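Local coordinates for protein aminoglycoside 6-N-acetyltransferase type Ib11 (Salmonella typhimurium, PDB 2QIR) that probably transfers the acetyl group of acetyl-CoA to the 6'-amino group of aminoglycosides such as kanamycin B, conferring antibiotic resistance, at residues A[66-71]-A[80-85]; A[91-96]-A[140-145]; A[100-105]-A[134-139]. The protein carries 2 engineered substitutions. All blocks are in the same frame, centred on the assembly; numbering follows the deposited sequence.

How the contacts relate
All three contacts involve one mixed beta sheet of the GNAT fold and reach the bound aminoglycoside. Contact 1 pairs strands 65-72 and 75-84, and comes first along the chain. Contact 3 pairs strand 101-108, the next neighbour of strand 75-84, with strand 138-141; contact 2 joins the loop ahead of strand 101-108 to the far end of strand 138-141, so its two segments bracket those of contact 3. The centres of contacts 1 and 3 lie about 12 Å apart, those of 2 and 3 about 13 Å, and those of 1 and 2 about 16 Å. The central strands, and the turn just past strand 138-141, thus bring Tyr83, Asp105 and Asp142 together at the antibiotic.

Contact 1 of 3, residues A[66-71]-A[80-85]; sequences TPYIAM and AQSYVA. With 9CS ((1R,2S,3S,4R,6S)-4,6-diamino-3-[(3-amino-3-deoxy-alpha-D-glucopyranosyl)oxy]-2-hydroxycyclohexyl 2,6-diamino-2,6-dideoxy-alpha-D-glucopyranoside), chain C.
Tyr68 and Ser82 meet across the antiparallel beta hairpin of strands 65-72 and 75-84, where Tyr68 OH and Ser82 OG are hydrogen-bonded at 2.7 Å. The serine lies at the edge of the phenol ring, near its plane. Tyr68 CG stands anti to its carbonyl carbon (chi1 -46°), and the ring leans along the hairpin, passing beside Ala80, whose small methyl lies 4.3 Å from Tyr68 CD2 (Ala80 CB). This face of the GNAT sheet, with Thr66 also on it, packs against helix 118-131: Leu126 and Leu129 touch Tyr68, and Leu130 touches Ser82. Backbone bonds join Thr66 to Ser82 in both directions, the straighter running 2.8 Å from Thr66 N to Ser82 O, and another such couple joins Tyr68 and Ala80. Between them Pro67 faces Gln81 in a non-hydrogen-bonded pair, a place where the hairpin asks for no N-H from the proline. Gln81 extends from the other face, and its NE2 bonds Tyr79 OH. Further along, Tyr83 turns one ring face to the aminoglycoside, with amino nitrogen N3 3.4 Å from Tyr83 CZ.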
loop_
_atom_site.group_PDB
_atom_site.type_symbol
_atom_site.label_atom_id
_atom_site.label_comp_id
_atom_site.label_asym_id
_atom_site.label_seq_id
_atom_site.Cartn_x
_atom_site.Cartn_y
_atom_site.Cartn_z
ATOM N N THR A 66 -5.583 -5.089 5.210
ATOM C CA THR A 66 -4.614 -5.403 6.253
ATOM C C THR A 66 -3.559 -4.312 6.374
ATOM O O THR A 66 -2.797 -4.088 5.436
ATOM C CB THR A 66 -3.920 -6.753 5.971
ATOM O OG1 THR A 66 -4.918 -7.746 5.672
ATOM C CG2 THR A 66 -3.057 -7.164 7.143
ATOM N N PRO A 67 -3.506 -3.630 7.534
ATOM C CA PRO A 67 -2.478 -2.625 7.801
ATOM C C PRO A 67 -1.170 -3.190 8.366
ATOM O O PRO A 67 -1.174 -4.121 9.169
ATOM C CB PRO A 67 -3.160 -1.722 8.829
ATOM C CG PRO A 67 -3.996 -2.661 9.633
ATOM C CD PRO A 67 -4.469 -3.729 8.656
ATOM N N TYR A 68 -0.055 -2.612 7.941
ATOM C CA TYR A 68 1.247 -2.984 8.442
ATOM C C TYR A 68 2.051 -1.748 8.807
ATOM O O TYR A 68 1.790 -0.651 8.304
ATOM C CB TYR A 68 2.067 -3.741 7.392
ATOM C CG TYR A 68 1.371 -4.829 6.633
ATOM C CD1 TYR A 68 1.441 -6.156 7.051
ATOM C CD2 TYR A 68 0.687 -4.538 5.457
ATOM C CE1 TYR A 68 0.810 -7.164 6.318
ATOM C CE2 TYR A 68 0.052 -5.524 4.734
ATOM C CZ TYR A 68 0.118 -6.829 5.157
ATOM O OH TYR A 68 -0.518 -7.791 4.394
ATOM N N ILE A 69 3.057 -1.956 9.657
ATOM C CA ILE A 69 4.054 -0.936 9.964
ATOM C C ILE A 69 5.412 -1.382 9.421
ATOM O O ILE A 69 5.869 -2.491 9.698
ATOM C CB ILE A 69 4.141 -0.653 11.473
ATOM C CG1 ILE A 69 2.792 -0.100 12.008
ATOM C CG2 ILE A 69 5.361 0.275 11.793
ATOM C CD1 ILE A 69 2.378 1.289 11.445
ATOM N N ALA A 70 6.025 -0.517 8.619
ATOM C CA ALA A 70 7.367 -0.738 8.100
ATOM C C ALA A 70 8.417 -0.372 9.153
ATOM O O ALA A 70 8.371 0.712 9.755
ATOM C CB ALA A 70 7.574 0.058 6.816
ATOM N N MET A 71 9.344 -1.300 9.374
ATOM C CA MET A 71 10.366 -1.200 10.413
ATOM C C MET A 71 11.755 -1.081 9.799
ATOM O O MET A 71 12.032 -1.679 8.764
ATOM C CB MET A 71 10.313 -2.435 11.327
ATOM C CG MET A 71 8.974 -2.639 12.033
ATOM S SD MET A 71 8.590 -1.290 13.170
ATOM C CE MET A 71 9.725 -1.667 14.520
ATOM N N ALA A 80 1.754 0.679 5.572
ATOM C CA ALA A 80 1.354 0.026 4.343
ATOM C C ALA A 80 0.038 -0.693 4.552
ATOM O O ALA A 80 -0.370 -0.936 5.685
ATOM C CB ALA A 80 2.450 -0.952 3.841
ATOM N N GLN A 81 -0.607 -1.023 3.438
ATOM C CA GLN A 81 -1.897 -1.692 3.396
ATOM C C GLN A 81 -1.868 -2.711 2.271
ATOM O O GLN A 81 -1.412 -2.395 1.170
ATOM C CB GLN A 81 -2.993 -0.705 2.993
ATOM C CG GLN A 81 -3.605 0.050 4.079
ATOM C CD GLN A 81 -4.640 1.034 3.584
ATOM O OE1 GLN A 81 -4.929 1.129 2.371
ATOM N NE2 GLN A 81 -5.222 1.770 4.518
ATOM N N SER A 82 -2.412 -3.897 2.520
ATOM C CA SER A 82 -2.784 -4.779 1.426
ATOM C C SER A 82 -4.304 -4.975 1.435
ATOM O O SER A 82 -4.939 -4.827 2.470
ATOM C CB SER A 82 -2.020 -6.114 1.495
ATOM O OG SER A 82 -2.368 -6.863 2.647
ATOM N N TYR A 83 -4.892 -5.276 0.286
ATOM C CA TYR A 83 -6.328 -5.479 0.228
ATOM C C TYR A 83 -6.673 -6.530 -0.836
ATOM O O TYR A 83 -5.959 -6.688 -1.815
ATOM C CB TYR A 83 -7.094 -4.133 0.004
ATOM C CG TYR A 83 -6.761 -3.421 -1.304
ATOM C CD1 TYR A 83 -7.422 -3.757 -2.482
ATOM C CD2 TYR A 83 -5.774 -2.426 -1.359
ATOM C CE1 TYR A 83 -7.122 -3.127 -3.692
ATOM C CE2 TYR A 83 -5.470 -1.781 -2.571
ATOM C CZ TYR A 83 -6.146 -2.142 -3.732
ATOM O OH TYR A 83 -5.846 -1.551 -4.944
ATOM N N VAL A 84 -7.754 -7.259 -0.608
ATOM C CA VAL A 84 -8.306 -8.153 -1.586
ATOM C C VAL A 84 -9.169 -7.293 -2.510
ATOM O O VAL A 84 -10.192 -6.738 -2.090
ATOM C CB VAL A 84 -9.124 -9.265 -0.909
ATOM C CG1 VAL A 84 -9.762 -10.224 -1.964
ATOM C CG2 VAL A 84 -8.245 -10.024 0.122
ATOM N N ALA A 85 -8.708 -7.134 -3.753
ATOM C CA ALA A 85 -9.363 -6.260 -4.721
ATOM C C ALA A 85 -10.822 -6.639 -4.921
ATOM O O ALA A 85 -11.693 -5.784 -4.854
ATOM C CB ALA A 85 -8.590 -6.241 -6.060
HETATM C C1 9CS C . -5.802 4.869 0.051
HETATM C C2 9CS C . -6.163 6.234 0.678
HETATM C C3 9CS C . -5.902 7.369 -0.336
HETATM C C4 9CS C . -4.442 7.346 -0.815
HETATM C C5 9CS C . -4.080 5.931 -1.284
HETATM C C6 9CS C . -2.579 5.928 -1.504
HETATM C C7 9CS C . -8.501 1.008 -2.537
HETATM C C8 9CS C . -8.468 1.202 -1.008
HETATM C C9 9CS C . -8.057 2.647 -0.625
HETATM C C10 9CS C . -6.792 3.132 -1.370
HETATM C C11 9CS C . -6.845 2.833 -2.886
HETATM C C12 9CS C . -7.155 1.358 -3.169
HETATM C C13 9CS C . -9.932 0.236 0.630
HETATM C C14 9CS C . -11.158 -0.676 0.467
HETATM C C15 9CS C . -12.423 0.165 0.263
HETATM C C16 9CS C . -12.623 1.190 1.398
HETATM C C17 9CS C . -11.305 1.934 1.758
HETATM C C18 9CS C . -11.401 2.662 3.114
HETATM N N1 9CS C . -2.257 5.002 -2.590
HETATM N N2 9CS C . -5.559 3.154 -3.516
HETATM N N3 9CS C . -8.902 -0.350 -2.911
HETATM N N4 9CS C . -13.598 -0.712 0.203
HETATM O O5 9CS C . -4.416 4.906 -0.300
HETATM O O7 9CS C . -6.217 8.630 0.237
HETATM O O8 9CS C . -4.247 8.265 -1.892
HETATM O O9 9CS C . -6.625 4.553 -1.134
HETATM O O10 9CS C . -7.842 2.743 0.787
HETATM O O11 9CS C . -9.802 1.037 -0.572
HETATM O O12 9CS C . -10.102 1.065 1.826
HETATM O O13 9CS C . -10.949 -1.558 -0.642
HETATM O O14 9CS C . -13.670 2.117 1.033
HETATM O O15 9CS C . -10.680 3.894 3.010
HETATM N N6 9CS C . -7.536 6.259 1.104
#

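Contact 2 of 3, residues A[91-96]-A[140-145]; sequences GWWEEE and QTDPSP. With 9CS ((1R,2S,3S,4R,6S)-4,6-diamino-3-[(3-amino-3-deoxy-alpha-D-glucopyranosyl)oxy]-2-hydroxycyclohexyl 2,6-diamino-2,6-dideoxy-alpha-D-glucopyranoside), chain C.
Trp93 and Gln140 form the middle of a side-chain contact in the wall of the aminoglycoside pocket, where the loop between strands 75-84 and 101-108 of the GNAT fold folds over the end of strand 138-141. The two side chains come from opposite directions. Gln140 OE1 points onto the indole near its centre, 3.3 Å from Trp93 CE2, and the amide plane is steeply inclined to the ring. The long glutamine reaches this far because its chain is extended beyond CG. Its carbonyl also accepts a hydrogen bond from Tyr83, whose ring meets that of Trp93 with the two planes nearly parallel; this bond, with the water on NE2, tells the two ends of the amide apart and limits its rotation.

Asp142 meets the edges of both tryptophans with its OD2, at 3.6 Å from Trp93 CZ2 and 3.7 Å from Trp92 CZ3, while its CB sits in the plane of the Trp93 ring. With CG set between the backbone N and the carbonyl carbon (chi1 66°), the carboxylate turns to the antibiotic. Amino nitrogen N2 of the ligand donates to Asp142 OD1 at 2.7 Å and more weakly to OD2, so an acidic side chain suits this place. Trp92 lays one indole face on the same diaminocyclohexane ring, its CE3 3.6 Å from ligand C7, an apolar surface for the carbons between the polar groups. Ligand N3 lies at the edge of the Trp93 ring.

A type I turn from Trp93 to Glu96 brings the glutamate back toward the strand. Glu96 OE2 accepts from the backbone N of Asp98, whereas the other oxygen works through solvent: a water donates to Glu96 OE1 at 2.6 Å and accepts from Gln140 NE2 at 2.9 Å.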
loop_
_atom_site.group_PDB
_atom_site.type_symbol
_atom_site.label_atom_id
_atom_site.label_comp_id
_atom_site.label_asym_id
_atom_site.label_seq_id
_atom_site.Cartn_x
_atom_site.Cartn_y
_atom_site.Cartn_z
ATOM N N GLY A 91 -17.773 0.832 -5.140
ATOM C CA GLY A 91 -17.268 1.361 -6.404
ATOM C C GLY A 91 -15.840 0.971 -6.772
ATOM O O GLY A 91 -15.370 1.312 -7.861
ATOM N N TRP A 92 -15.153 0.262 -5.872
ATOM C CA TRP A 92 -13.747 -0.122 -6.067
ATOM C C TRP A 92 -13.595 -1.447 -6.787
ATOM O O TRP A 92 -14.159 -2.449 -6.366
ATOM C CB TRP A 92 -13.020 -0.201 -4.725
ATOM C CG TRP A 92 -12.804 1.130 -4.109
ATOM C CD1 TRP A 92 -13.588 1.739 -3.169
ATOM C CD2 TRP A 92 -11.735 2.038 -4.396
ATOM N NE1 TRP A 92 -13.070 2.968 -2.850
ATOM C CE2 TRP A 92 -11.936 3.183 -3.588
ATOM C CE3 TRP A 92 -10.636 2.005 -5.267
ATOM C CZ2 TRP A 92 -11.078 4.279 -3.619
ATOM C CZ3 TRP A 92 -9.773 3.101 -5.297
ATOM C CH2 TRP A 92 -10.004 4.223 -4.481
ATOM N N TRP A 93 -12.823 -1.448 -7.870
ATOM C CA TRP A 93 -12.488 -2.681 -8.594
ATOM C C TRP A 93 -13.702 -3.540 -8.880
ATOM O O TRP A 93 -13.699 -4.749 -8.622
ATOM C CB TRP A 93 -11.402 -3.476 -7.852
ATOM C CG TRP A 93 -10.424 -2.555 -7.245
ATOM C CD1 TRP A 93 -10.228 -2.339 -5.920
ATOM C CD2 TRP A 93 -9.560 -1.654 -7.944
ATOM N NE1 TRP A 93 -9.268 -1.380 -5.744
ATOM C CE2 TRP A 93 -8.840 -0.941 -6.974
ATOM C CE3 TRP A 93 -9.321 -1.386 -9.306
ATOM C CZ2 TRP A 93 -7.896 0.024 -7.307
ATOM C CZ3 TRP A 93 -8.376 -0.431 -9.642
ATOM C CH2 TRP A 93 -7.675 0.267 -8.641
ATOM N N GLU A 94 -14.726 -2.895 -9.434
ATOM C CA GLU A 94 -15.987 -3.543 -9.786
ATOM C C GLU A 94 -15.820 -4.584 -10.890
ATOM O O GLU A 94 -16.644 -5.472 -11.034
ATOM C CB GLU A 94 -17.037 -2.501 -10.213
ATOM C CG GLU A 94 -17.636 -1.666 -9.079
ATOM C CD GLU A 94 -18.123 -2.505 -7.897
ATOM O OE1 GLU A 94 -18.436 -3.705 -8.101
ATOM O OE2 GLU A 94 -18.200 -1.967 -6.762
ATOM N N GLU A 95 -14.751 -4.470 -11.662
ATOM C CA GLU A 95 -14.543 -5.360 -12.795
ATOM C C GLU A 95 -13.650 -6.542 -12.445
ATOM O O GLU A 95 -13.398 -7.389 -13.295
ATOM C CB GLU A 95 -13.979 -4.591 -13.999
ATOM C CG GLU A 95 -14.876 -3.429 -14.476
ATOM C CD GLU A 95 -16.308 -3.873 -14.810
ATOM O OE1 GLU A 95 -16.479 -4.897 -15.529
ATOM O OE2 GLU A 95 -17.265 -3.194 -14.352
ATOM N N GLU A 96 -13.176 -6.598 -11.201
ATOM C CA GLU A 96 -12.309 -7.693 -10.766
ATOM C C GLU A 96 -13.134 -8.967 -10.636
ATOM O O GLU A 96 -14.261 -8.931 -10.141
ATOM C CB GLU A 96 -11.587 -7.346 -9.449
ATOM C CG GLU A 96 -10.472 -8.323 -9.062
ATOM C CD GLU A 96 -9.518 -8.636 -10.227
ATOM O OE1 GLU A 96 -8.619 -7.808 -10.497
ATOM O OE2 GLU A 96 -9.680 -9.705 -10.869
ATOM N N GLN A 140 -1.559 -5.470 -7.476
ATOM C CA GLN A 140 -1.856 -4.221 -8.188
ATOM C C GLN A 140 -1.559 -3.018 -7.312
ATOM O O GLN A 140 -1.453 -3.125 -6.082
ATOM C CB GLN A 140 -3.312 -4.177 -8.654
ATOM C CG GLN A 140 -4.312 -4.163 -7.518
ATOM C CD GLN A 140 -5.750 -4.018 -7.974
ATOM O OE1 GLN A 140 -6.530 -3.286 -7.363
ATOM N NE2 GLN A 140 -6.112 -4.718 -9.036
ATOM N N THR A 141 -1.382 -1.882 -7.969
ATOM C CA THR A 141 -1.308 -0.585 -7.312
ATOM C C THR A 141 -1.987 0.413 -8.239
ATOM O O THR A 141 -2.062 0.202 -9.460
ATOM C CB THR A 141 0.144 -0.113 -7.029
ATOM O OG1 THR A 141 0.790 0.240 -8.255
ATOM C CG2 THR A 141 0.959 -1.192 -6.403
ATOM N N ASP A 142 -2.451 1.511 -7.650
ATOM C CA ASP A 142 -3.220 2.525 -8.359
ATOM C C ASP A 142 -2.794 3.951 -7.960
ATOM O O ASP A 142 -3.609 4.711 -7.451
ATOM C CB ASP A 142 -4.713 2.320 -8.062
ATOM C CG ASP A 142 -5.062 2.582 -6.594
ATOM O OD1 ASP A 142 -4.201 2.388 -5.709
ATOM O OD2 ASP A 142 -6.202 3.001 -6.318
ATOM N N PRO A 143 -1.520 4.316 -8.185
ATOM C CA PRO A 143 -1.132 5.696 -7.928
ATOM C C PRO A 143 -1.888 6.646 -8.861
ATOM O O PRO A 143 -2.273 6.259 -9.972
ATOM C CB PRO A 143 0.360 5.702 -8.272
ATOM C CG PRO A 143 0.517 4.561 -9.253
ATOM C CD PRO A 143 -0.392 3.526 -8.714
ATOM N N SER A 144 -2.135 7.862 -8.394
ATOM C CA SER A 144 -2.743 8.893 -9.224
ATOM C C SER A 144 -1.732 9.344 -10.292
ATOM O O SER A 144 -0.517 9.277 -10.063
ATOM C CB SER A 144 -3.173 10.076 -8.357
ATOM O OG SER A 144 -2.094 10.971 -8.145
ATOM N N PRO A 145 -2.223 9.796 -11.464
ATOM C CA PRO A 145 -1.328 10.205 -12.567
ATOM C C PRO A 145 -0.319 11.304 -12.207
ATOM O O PRO A 145 0.779 11.339 -12.769
ATOM C CB PRO A 145 -2.295 10.717 -13.640
ATOM C CG PRO A 145 -3.656 10.192 -13.261
ATOM C CD PRO A 145 -3.655 9.918 -11.812
HETATM C C1 9CS C . -5.802 4.869 0.051
HETATM C C2 9CS C . -6.163 6.234 0.678
HETATM C C3 9CS C . -5.902 7.369 -0.336
HETATM C C4 9CS C . -4.442 7.346 -0.815
HETATM C C5 9CS C . -4.080 5.931 -1.284
HETATM C C6 9CS C . -2.579 5.928 -1.504
HETATM C C7 9CS C . -8.501 1.008 -2.537
HETATM C C8 9CS C . -8.468 1.202 -1.008
HETATM C C9 9CS C . -8.057 2.647 -0.625
HETATM C C10 9CS C . -6.792 3.132 -1.370
HETATM C C11 9CS C . -6.845 2.833 -2.886
HETATM C C12 9CS C . -7.155 1.358 -3.169
HETATM C C13 9CS C . -9.932 0.236 0.630
HETATM C C14 9CS C . -11.158 -0.676 0.467
HETATM C C15 9CS C . -12.423 0.165 0.263
HETATM C C16 9CS C . -12.623 1.190 1.398
HETATM C C17 9CS C . -11.305 1.934 1.758
HETATM C C18 9CS C . -11.401 2.662 3.114
HETATM N N1 9CS C . -2.257 5.002 -2.590
HETATM N N2 9CS C . -5.559 3.154 -3.516
HETATM N N3 9CS C . -8.902 -0.350 -2.911
HETATM N N4 9CS C . -13.598 -0.712 0.203
HETATM O O5 9CS C . -4.416 4.906 -0.300
HETATM O O7 9CS C . -6.217 8.630 0.237
HETATM O O8 9CS C . -4.247 8.265 -1.892
HETATM O O9 9CS C . -6.625 4.553 -1.134
HETATM O O10 9CS C . -7.842 2.743 0.787
HETATM O O11 9CS C . -9.802 1.037 -0.572
HETATM O O12 9CS C . -10.102 1.065 1.826
HETATM O O13 9CS C . -10.949 -1.558 -0.642
HETATM O O14 9CS C . -13.670 2.117 1.033
HETATM O O15 9CS C . -10.680 3.894 3.010
HETATM N N6 9CS C . -7.536 6.259 1.104
HETATM O O HOH W 1 -8.900 -5.307 -9.740
#

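Contact 3 of 3, residues A[100-105]-A[134-139]; sequences GVRGID and PEVTKI. With 9CS ((1R,2S,3S,4R,6S)-4,6-diamino-3-[(3-amino-3-deoxy-alpha-D-glucopyranosyl)oxy]-2-hydroxycyclohexyl 2,6-diamino-2,6-dideoxy-alpha-D-glucopyranoside), chain C.
Val136 sets its CG2 methyl over one face of the Arg102 guanidinium, 3.5 Å from Arg102 NE, just ahead of the point where strands 101-108 and 138-141 pair in parallel as the two strands of a beta-alpha-beta unit linked by helix 118-131. The methyl sits toward the rim of the flat group, and the arginine's aliphatic CG continues the packing. A turn about the CB-CG bond (chi2 -75°) folds the arginine back along its own strand, so that NH1 donates to Val101 O, which lies almost in the guanidinium plane, at 2.9 Å, the nitrogen standing above the Val101 carbonyl plane. The carbonyl of Pro99 takes a second bond from NH1. Arginine suits this spot because its stem is apolar and its end can gather backbone oxygens.

Ile139 takes the same face of the sheet as Arg102 and reaches the arginine's CB with its CD1. Its other branch crosses Ile104 at a slant, CG2 to CG2 at 3.8 Å between Ile139 and Ile104, and Phe131 of the helix touches both Val136 and Ile139. Branched aliphatic side chains fill the interface between sheet and helix here.

At the start of the pairing, Gly100 passes very near the opposite chain, its CA 3.5 Å from Glu135 O, a closeness that a residue without a side chain permits. Gly100 O accepts from Thr137 N. Arg102 N then bonds Lys138 O at 3.0 Å. Further along strand 101-108, Asp105 OD1 receives two ligand amines, N1 (the 6'-amine) and N2, each at 2.7 Å.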
loop_
_atom_site.group_PDB
_atom_site.type_symbol
_atom_site.label_atom_id
_atom_site.label_comp_id
_atom_site.label_asym_id
_atom_site.label_seq_id
_atom_site.Cartn_x
_atom_site.Cartn_y
_atom_site.Cartn_z
ATOM N N GLY A 100 -7.618 -13.861 -6.211
ATOM C CA GLY A 100 -6.183 -13.896 -5.937
ATOM C C GLY A 100 -5.474 -12.553 -6.065
ATOM O O GLY A 100 -4.317 -12.427 -5.677
ATOM N N VAL A 101 -6.163 -11.547 -6.602
ATOM C CA VAL A 101 -5.567 -10.223 -6.759
ATOM C C VAL A 101 -5.497 -9.469 -5.422
ATOM O O VAL A 101 -6.462 -9.443 -4.635
ATOM C CB VAL A 101 -6.271 -9.383 -7.876
ATOM C CG1 VAL A 101 -5.548 -8.042 -8.126
ATOM C CG2 VAL A 101 -6.311 -10.170 -9.165
ATOM N N ARG A 102 -4.330 -8.889 -5.169
ATOM C CA ARG A 102 -4.119 -8.004 -4.028
ATOM C C ARG A 102 -3.737 -6.613 -4.521
ATOM O O ARG A 102 -3.082 -6.466 -5.548
ATOM C CB ARG A 102 -2.997 -8.527 -3.105
ATOM C CG ARG A 102 -3.237 -9.895 -2.530
ATOM C CD ARG A 102 -4.292 -9.909 -1.396
ATOM N NE ARG A 102 -4.594 -11.292 -1.028
ATOM C CZ ARG A 102 -5.445 -12.085 -1.683
ATOM N NH1 ARG A 102 -6.117 -11.625 -2.724
ATOM N NH2 ARG A 102 -5.633 -13.339 -1.286
ATOM N N GLY A 103 -4.139 -5.595 -3.782
ATOM C CA GLY A 103 -3.640 -4.265 -4.032
ATOM C C GLY A 103 -2.807 -3.778 -2.872
ATOM O O GLY A 103 -2.939 -4.270 -1.744
ATOM N N ILE A 104 -1.940 -2.810 -3.140
ATOM C CA ILE A 104 -1.160 -2.212 -2.062
ATOM C C ILE A 104 -1.197 -0.705 -2.059
ATOM O O ILE A 104 -1.389 -0.080 -3.106
ATOM C CB ILE A 104 0.299 -2.738 -2.013
ATOM C CG1 ILE A 104 1.107 -2.246 -3.219
ATOM C CG2 ILE A 104 0.299 -4.256 -1.867
ATOM C CD1 ILE A 104 2.580 -2.617 -3.189
ATOM N N ASP A 105 -1.052 -0.136 -0.864
ATOM C CA ASP A 105 -0.816 1.308 -0.675
ATOM C C ASP A 105 0.222 1.468 0.431
ATOM O O ASP A 105 0.339 0.593 1.298
ATOM C CB ASP A 105 -2.094 2.059 -0.280
ATOM C CG ASP A 105 -3.216 1.873 -1.276
ATOM O OD1 ASP A 105 -3.157 2.513 -2.358
ATOM O OD2 ASP A 105 -4.154 1.086 -0.973
ATOM N N PRO A 134 -0.254 -18.516 -0.867
ATOM C CA PRO A 134 -0.227 -19.365 -2.072
ATOM C C PRO A 134 -1.387 -19.093 -3.032
ATOM O O PRO A 134 -1.269 -19.350 -4.235
ATOM C CB PRO A 134 -0.296 -20.803 -1.514
ATOM C CG PRO A 134 -0.735 -20.655 -0.072
ATOM C CD PRO A 134 -0.281 -19.311 0.385
ATOM N N GLU A 135 -2.480 -18.555 -2.498
ATOM C CA GLU A 135 -3.668 -18.245 -3.283
ATOM C C GLU A 135 -3.562 -16.954 -4.095
ATOM O O GLU A 135 -4.397 -16.703 -4.956
ATOM C CB GLU A 135 -4.911 -18.223 -2.376
ATOM C CG GLU A 135 -5.368 -19.620 -1.949
ATOM C CD GLU A 135 -6.488 -19.608 -0.920
ATOM O OE1 GLU A 135 -6.999 -18.508 -0.603
ATOM O OE2 GLU A 135 -6.866 -20.711 -0.425
ATOM N N VAL A 136 -2.529 -16.153 -3.828
ATOM C CA VAL A 136 -2.327 -14.871 -4.508
ATOM C C VAL A 136 -1.712 -15.049 -5.897
ATOM O O VAL A 136 -0.735 -15.757 -6.053
ATOM C CB VAL A 136 -1.468 -13.908 -3.652
ATOM C CG1 VAL A 136 -1.019 -12.701 -4.466
ATOM C CG2 VAL A 136 -2.236 -13.488 -2.422
ATOM N N THR A 137 -2.311 -14.390 -6.890
ATOM C CA THR A 137 -1.950 -14.521 -8.301
ATOM C C THR A 137 -1.221 -13.276 -8.849
ATOM O O THR A 137 -0.373 -13.379 -9.740
ATOM C CB THR A 137 -3.226 -14.714 -9.170
ATOM O OG1 THR A 137 -4.131 -13.641 -8.898
ATOM C CG2 THR A 137 -3.926 -16.041 -8.865
ATOM N N LYS A 138 -1.558 -12.107 -8.306
ATOM C CA LYS A 138 -1.146 -10.837 -8.894
ATOM C C LYS A 138 -1.294 -9.707 -7.867
ATOM O O LYS A 138 -2.261 -9.684 -7.119
ATOM C CB LYS A 138 -2.042 -10.573 -10.114
ATOM C CG LYS A 138 -1.550 -9.550 -11.086
ATOM C CD LYS A 138 -2.473 -9.493 -12.298
ATOM C CE LYS A 138 -3.644 -8.543 -12.062
ATOM N NZ LYS A 138 -4.783 -8.831 -12.983
ATOM N N ILE A 139 -0.333 -8.780 -7.847
ATOM C CA ILE A 139 -0.410 -7.551 -7.048
ATOM C C ILE A 139 -0.683 -6.352 -7.940
ATOM O O ILE A 139 -0.104 -6.218 -9.024
ATOM C CB ILE A 139 0.896 -7.250 -6.230
ATOM C CG1 ILE A 139 1.531 -8.520 -5.625
ATOM C CG2 ILE A 139 0.640 -6.163 -5.135
ATOM C CD1 ILE A 139 0.679 -9.244 -4.606
HETATM C C1 9CS C . -5.802 4.869 0.051
HETATM C C2 9CS C . -6.163 6.234 0.678
HETATM C C3 9CS C . -5.902 7.369 -0.336
HETATM C C4 9CS C . -4.442 7.346 -0.815
HETATM C C5 9CS C . -4.080 5.931 -1.284
HETATM C C6 9CS C . -2.579 5.928 -1.504
HETATM C C7 9CS C . -8.501 1.008 -2.537
HETATM C C8 9CS C . -8.468 1.202 -1.008
HETATM C C9 9CS C . -8.057 2.647 -0.625
HETATM C C10 9CS C . -6.792 3.132 -1.370
HETATM C C11 9CS C . -6.845 2.833 -2.886
HETATM C C12 9CS C . -7.155 1.358 -3.169
HETATM C C13 9CS C . -9.932 0.236 0.630
HETATM C C14 9CS C . -11.158 -0.676 0.467
HETATM C C15 9CS C . -12.423 0.165 0.263
HETATM C C16 9CS C . -12.623 1.190 1.398
HETATM C C17 9CS C . -11.305 1.934 1.758
HETATM C C18 9CS C . -11.401 2.662 3.114
HETATM N N1 9CS C . -2.257 5.002 -2.590
HETATM N N2 9CS C . -5.559 3.154 -3.516
HETATM N N3 9CS C . -8.902 -0.350 -2.911
HETATM N N4 9CS C . -13.598 -0.712 0.203
HETATM O O5 9CS C . -4.416 4.906 -0.300
HETATM O O7 9CS C . -6.217 8.630 0.237
HETATM O O8 9CS C . -4.247 8.265 -1.892
HETATM O O9 9CS C . -6.625 4.553 -1.134
HETATM O O10 9CS C . -7.842 2.743 0.787
HETATM O O11 9CS C . -9.802 1.037 -0.572
HETATM O O12 9CS C . -10.102 1.065 1.826
HETATM O O13 9CS C . -10.949 -1.558 -0.642
HETATM O O14 9CS C . -13.670 2.117 1.033
HETATM O O15 9CS C . -10.680 3.894 3.010
HETATM N N6 9CS C . -7.536 6.259 1.104
#